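PDB 2XSU: catechol 1,2 dioxygenase from Acinetobacter radioresistens, which probably uses ferric iron and molecular oxygen to open the ring of catechol, giving cis,cis-muconate, the first step of catechol breakdown in the beta-ketoadipate pathway. Local coordinates for residues A[71-74]-A[75-78]; A[80-83]-A[84-88]. The protein carries 1 engineered substitution. One frame throughout, in Å; residues are numbered along the deposited sequence.

Contact 1: residues A[71-74]-A[75-78]. Engineered in segment 75-78: Gly78 (natural residue Ala). With PIE (1,2-diacyl-sn-glycero-3-phosphoinositol), chain C.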
loop_
_atom_site.group_PDB
_atom_site.type_symbol
_atom_site.label_atom_id
_atom_site.label_comp_id
_atom_site.label_asym_id
_atom_site.label_seq_id
_atom_site.Cartn_x
_atom_site.Cartn_y
_atom_site.Cartn_z
ATOM N N ASN A 71 8.500 5.620 0.243
ATOM C CA ASN A 71 9.190 4.613 -0.579
ATOM C C ASN A 71 9.772 3.498 0.268
ATOM O O ASN A 71 10.919 3.077 0.040
ATOM C CB ASN A 71 10.277 5.272 -1.434
ATOM C CG ASN A 71 9.702 6.085 -2.580
ATOM O OD1 ASN A 71 9.808 7.321 -2.595
ATOM N ND2 ASN A 71 9.113 5.397 -3.560
ATOM N N GLU A 72 8.975 3.006 1.216
ATOM C CA GLU A 72 9.448 2.005 2.190
ATOM C C GLU A 72 8.793 0.629 2.077
ATOM O O GLU A 72 9.039 -0.224 2.938
ATOM C CB GLU A 72 9.316 2.513 3.634
ATOM C CG GLU A 72 10.440 3.437 4.096
ATOM C CD GLU A 72 10.448 3.710 5.611
ATOM O OE1 GLU A 72 10.486 2.748 6.396
ATOM O OE2 GLU A 72 10.435 4.900 6.030
ATOM N N LEU A 73 7.939 0.410 1.074
ATOM C CA LEU A 73 7.259 -0.887 0.961
ATOM C C LEU A 73 8.233 -2.024 0.624
ATOM O O LEU A 73 7.993 -3.166 1.008
ATOM C CB LEU A 73 6.039 -0.863 0.013
ATOM C CG LEU A 73 4.820 -0.140 0.613
ATOM C CD1 LEU A 73 3.700 -0.057 -0.445
ATOM C CD2 LEU A 73 4.323 -0.834 1.924
ATOM N N GLY A 74 9.319 -1.707 -0.082
ATOM C CA GLY A 74 10.384 -2.718 -0.344
ATOM C C GLY A 74 11.110 -3.076 0.947
ATOM O O GLY A 74 11.430 -4.258 1.221
ATOM N N LEU A 75 11.367 -2.071 1.763
ATOM C CA LEU A 75 11.963 -2.282 3.058
ATOM C C LEU A 75 11.046 -3.125 3.962
ATOM O O LEU A 75 11.513 -4.036 4.672
ATOM C CB LEU A 75 12.277 -0.918 3.691
ATOM C CG LEU A 75 13.285 -0.836 4.792
ATOM C CD1 LEU A 75 14.608 -1.469 4.347
ATOM C CD2 LEU A 75 13.490 0.682 5.115
ATOM N N LEU A 76 9.741 -2.828 3.941
ATOM C CA LEU A 76 8.767 -3.572 4.734
ATOM C C LEU A 76 8.662 -5.021 4.272
ATOM O O LEU A 76 8.515 -5.921 5.103
ATOM C CB LEU A 76 7.390 -2.893 4.628
ATOM C CG LEU A 76 6.308 -3.536 5.533
ATOM C CD1 LEU A 76 6.676 -3.390 7.000
ATOM C CD2 LEU A 76 4.995 -2.840 5.239
ATOM N N ALA A 77 8.737 -5.239 2.950
ATOM C CA ALA A 77 8.757 -6.614 2.418
ATOM C C ALA A 77 9.934 -7.407 2.979
ATOM O O ALA A 77 9.810 -8.613 3.299
ATOM C CB ALA A 77 8.774 -6.596 0.886
ATOM N N GLY A 78 11.086 -6.751 3.097
ATOM C CA GLY A 78 12.241 -7.391 3.739
ATOM C C GLY A 78 11.985 -7.664 5.205
ATOM O O GLY A 78 12.108 -8.805 5.660
HETATM P P PIE C . 2.271 4.249 13.629
HETATM O O11 PIE C . 1.338 4.755 14.624
HETATM O O12 PIE C . 1.998 2.638 13.246
HETATM O O13 PIE C . 3.785 4.223 14.489
HETATM O O14 PIE C . 2.661 5.070 12.477
HETATM C C1 PIE C . 0.925 3.467 15.361
HETATM C C2 PIE C . -0.373 3.116 14.602
HETATM C C3 PIE C . -0.141 1.713 14.025
HETATM O O31 PIE C . -0.759 1.511 12.737
HETATM O O32 PIE C . 0.928 0.418 11.733
HETATM C C31 PIE C . -0.240 0.413 12.114
HETATM C C32 PIE C . -1.121 -0.815 11.887
HETATM C C33 PIE C . -1.267 -1.112 10.397
HETATM C C34 PIE C . -0.351 -2.255 9.962
HETATM C C35 PIE C . -1.058 -3.146 8.943
HETATM C C36 PIE C . -0.114 -3.570 7.820
HETATM C C37 PIE C . 0.415 -4.979 8.078
HETATM C C38 PIE C . 0.752 -5.681 6.764
HETATM C C39 PIE C . 0.586 -7.058 6.886
HETATM C C40 PIE C . 0.384 -7.900 5.793
HETATM C C41 PIE C . 0.340 -7.437 4.483
HETATM C C42 PIE C . 1.613 -7.826 3.721
HETATM O O21 PIE C . -1.618 3.206 15.408
HETATM O O22 PIE C . -0.967 2.384 17.424
HETATM C C21 PIE C . -1.778 2.374 16.497
HETATM C C22 PIE C . -3.010 1.462 16.645
HETATM C C23 PIE C . -3.606 0.846 15.378
HETATM C C24 PIE C . -4.840 -0.002 15.720
HETATM C C25 PIE C . -4.665 -1.457 15.274
HETATM C C26 PIE C . -4.726 -1.566 13.751
HETATM C C27 PIE C . -4.657 -3.020 13.294
HETATM C C28 PIE C . -4.210 -3.115 11.834
HETATM C C29 PIE C . -5.414 -3.178 10.894
HETATM C C47 PIE C . -5.003 -3.529 9.464
HETATM C C48 PIE C . -6.236 -3.550 8.562
HETATM C C49 PIE C . -5.994 -4.388 7.306
HETATM C C50 PIE C . -6.595 -3.737 6.055
HETATM C C51 PIE C . -5.553 -2.950 5.241
HETATM C "C1'" PIE C . 4.059 8.431 11.870
HETATM C "C2'" PIE C . 2.865 9.257 12.246
HETATM C "C3'" PIE C . 2.212 8.628 13.490
HETATM C "C4'" PIE C . 1.852 7.218 13.261
HETATM C "C5'" PIE C . 3.065 6.389 12.816
HETATM C "C6'" PIE C . 3.669 6.999 11.524
HETATM O "O1'" PIE C . 4.654 8.959 10.672
HETATM O "O2'" PIE C . 3.214 10.595 12.555
HETATM O "O3'" PIE C . 1.051 9.376 13.876
HETATM O "O4'" PIE C . 0.586 6.596 13.225
HETATM O "O6'" PIE C . 4.842 6.259 11.161
HETATM C C52 PIE C . -4.314 -3.780 4.860
HETATM C C53 PIE C . -4.549 -4.616 3.602
HETATM C C54 PIE C . -4.722 -3.734 2.361
HETATM C C55 PIE C . -3.982 -4.325 1.158
HETATM C C43 PIE C . 2.667 -6.708 3.756
HETATM C C44 PIE C . 3.257 -6.430 2.373
HETATM C C45 PIE C . 4.782 -6.357 2.447
HETATM C C46 PIE C . 5.268 -4.962 2.081
HETATM O O HOH W 1 11.367 0.401 -0.198
#
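The carbonyls of Glu72, Leu73 and Gly74 take the amide hydrogens of Leu76, Ala77 and Gly78 in three successive i to i+4 bonds, which open helix 73-80. Leu76 N lies 2.9 Å from Glu72 O, and Gly78 N lies 3.1 Å from Gly74 O. A water extends this start: it donates to Asn71 O and accepts from Leu75 N at 3.2 Å. Leu73 and Leu76 run side by side, and their CD2 methyls meet at 3.9 Å. In Leu76, CG stands anti to the backbone N (chi1 -175°), which brings CD2 within 3.8 Å of C46, the end of one acyl chain of the bound phosphoinositide. C46 also approaches Leu73 O at 3.4 Å. Leu73, Leu76 and Ala77 are among the residues of the lipid pocket. Glu72 and Leu75 form a second pair: OE1 of Glu72 passes 3.9 Å from CD2 of Leu75. The carboxylate of Glu72 is held by Thr209 OG1 and Thr208 N, so it ties the helix start to helix 208-215. Gly78 is engineered; the natural residue is Ala. Leu73 packs on Leu64 and Ala67 of helix 54-69, and Ala77 meets Leu61 of the second subunit. The Leu75 side chain is about 6 Å from that of the iron ligand Tyr201. The helix therefore stands between helix 54-69 and the catalytic domain with its helix 208-215.

Contact 2: residues A[80-83]-A[84-88]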
loop_
_atom_site.group_PDB
_atom_site.type_symbol
_atom_site.label_atom_id
_atom_site.label_comp_id
_atom_site.label_asym_id
_atom_site.label_seq_id
_atom_site.Cartn_x
_atom_site.Cartn_y
_atom_site.Cartn_z
ATOM N N LEU A 80 9.205 -7.923 7.115
ATOM C CA LEU A 80 8.155 -8.866 7.499
ATOM C C LEU A 80 8.526 -10.287 7.085
ATOM O O LEU A 80 7.869 -11.244 7.489
ATOM C CB LEU A 80 6.800 -8.456 6.896
ATOM C CG LEU A 80 6.288 -7.088 7.388
ATOM C CD1 LEU A 80 4.929 -6.841 6.755
ATOM C CD2 LEU A 80 6.191 -6.972 8.911
ATOM N N GLY A 81 9.565 -10.406 6.263
ATOM C CA GLY A 81 10.029 -11.714 5.798
ATOM C C GLY A 81 9.418 -12.200 4.487
ATOM O O GLY A 81 9.722 -13.313 4.033
ATOM N N LEU A 82 8.600 -11.365 3.842
ATOM C CA LEU A 82 8.076 -11.716 2.528
ATOM C C LEU A 82 9.192 -11.876 1.490
ATOM O O LEU A 82 9.149 -12.788 0.663
ATOM C CB LEU A 82 7.066 -10.642 2.073
ATOM C CG LEU A 82 6.567 -10.670 0.630
ATOM C CD1 LEU A 82 5.779 -11.948 0.352
ATOM C CD2 LEU A 82 5.673 -9.430 0.375
ATOM N N GLU A 83 10.186 -10.983 1.511
ATOM C CA GLU A 83 11.245 -11.063 0.512
ATOM C C GLU A 83 12.039 -12.381 0.667
ATOM O O GLU A 83 12.269 -13.096 -0.311
ATOM C CB GLU A 83 12.163 -9.821 0.636
ATOM C CG GLU A 83 13.113 -9.714 -0.544
ATOM C CD GLU A 83 13.881 -8.370 -0.569
ATOM O OE1 GLU A 83 13.797 -7.618 0.433
ATOM O OE2 GLU A 83 14.540 -8.095 -1.604
ATOM N N HIS A 84 12.369 -12.721 1.905
ATOM C CA HIS A 84 13.024 -14.011 2.162
ATOM C C HIS A 84 12.137 -15.203 1.742
ATOM O O HIS A 84 12.646 -16.185 1.201
ATOM C CB HIS A 84 13.407 -14.092 3.656
ATOM C CG HIS A 84 13.894 -15.428 4.093
ATOM N ND1 HIS A 84 15.011 -16.036 3.548
ATOM C CD2 HIS A 84 13.434 -16.261 5.053
ATOM C CE1 HIS A 84 15.196 -17.205 4.143
ATOM N NE2 HIS A 84 14.268 -17.358 5.074
ATOM N N TYR A 85 10.834 -15.137 2.029
ATOM C CA TYR A 85 9.892 -16.209 1.661
ATOM C C TYR A 85 9.958 -16.481 0.157
ATOM O O TYR A 85 9.896 -17.642 -0.270
ATOM C CB TYR A 85 8.469 -15.814 2.083
ATOM C CG TYR A 85 7.453 -16.944 1.929
ATOM C CD1 TYR A 85 7.575 -18.099 2.696
ATOM C CD2 TYR A 85 6.390 -16.832 1.029
ATOM C CE1 TYR A 85 6.662 -19.150 2.566
ATOM C CE2 TYR A 85 5.470 -17.898 0.882
ATOM C CZ TYR A 85 5.632 -19.028 1.684
ATOM O OH TYR A 85 4.763 -20.117 1.614
ATOM N N LEU A 86 10.082 -15.433 -0.652
ATOM C CA LEU A 86 10.139 -15.623 -2.098
ATOM C C LEU A 86 11.363 -16.454 -2.462
ATOM O O LEU A 86 11.278 -17.307 -3.347
ATOM C CB LEU A 86 10.155 -14.286 -2.842
ATOM C CG LEU A 86 8.988 -13.327 -2.634
ATOM C CD1 LEU A 86 9.217 -12.046 -3.445
ATOM C CD2 LEU A 86 7.698 -14.019 -3.040
ATOM N N ASP A 87 12.492 -16.217 -1.780
ATOM C CA ASP A 87 13.694 -17.046 -1.978
ATOM C C ASP A 87 13.490 -18.488 -1.501
ATOM O O ASP A 87 13.982 -19.438 -2.161
ATOM C CB ASP A 87 14.907 -16.462 -1.248
ATOM C CG ASP A 87 15.432 -15.191 -1.876
ATOM O OD1 ASP A 87 15.054 -14.821 -3.029
ATOM O OD2 ASP A 87 16.186 -14.499 -1.143
ATOM N N LEU A 88 12.821 -18.675 -0.357
ATOM C CA LEU A 88 12.512 -20.047 0.113
ATOM C C LEU A 88 11.735 -20.805 -0.974
ATOM O O LEU A 88 12.051 -21.971 -1.277
ATOM C CB LEU A 88 11.738 -20.046 1.433
ATOM C CG LEU A 88 12.486 -19.540 2.671
ATOM C CD1 LEU A 88 11.565 -19.589 3.874
ATOM C CD2 LEU A 88 13.764 -20.333 2.946
HETATM O O HOH W 2 13.589 -12.505 -2.767
#
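Gly81 O accepts the amide of Tyr85 at 2.9 Å, and Leu82 O accepts that of Leu86 at 3.1 Å. The next bond, from Asp87 N to Glu83 O, is weak at 3.5 Å. A water reinforces this place by donating to both Glu83 O and Asp87 OD1, the latter at 2.8 Å. Leu86 turns its CG beside its own backbone N (chi1 -59°), and CG then sits 3.3 Å from Leu82 O. CB of Tyr85 rests 3.4 Å from Gly81 O while the ring leads off from the turn. Leu88 CG lies over one face of the His84 imidazole, 3.6 Å above its plane and toward the rim.

Further out, the Glu83 chain is extended beyond CG, and its OE2 accepts a bond from Gly109 N. The Tyr85 ring stacks on Phe44 of the second subunit, and Leu82 packs on Ile47 of that subunit. Leu80 and Leu82 also touch a bound phosphoinositide. Gly81, with positive phi (92°), lies between helices 73-80 and 82-96 and occupies the N-cap position of the latter. The arrangement is a tight helix-to-helix junction at the dimer interface, within the N-terminal helical region of an intradiol dioxygenase.

Overall arrangement
Helix 54-69 precedes contact 1, which forms the opening of helix 73-80. Contact 2 comes next, at the start of helix 82-96. The two are in series and neither encloses the other; each closes local helical turns. Their centres are about 12 Å apart. They meet directly where Ala77 O lies 3.0 Å from Glu83 N, a probable hydrogen bond that bridges the break between the helices. The side chain of Glu83 also reaches back to Gly78. Together the two contacts line part of the lipid pocket and touch the second subunit. They join the helical N-terminal region to the iron-bearing beta domain.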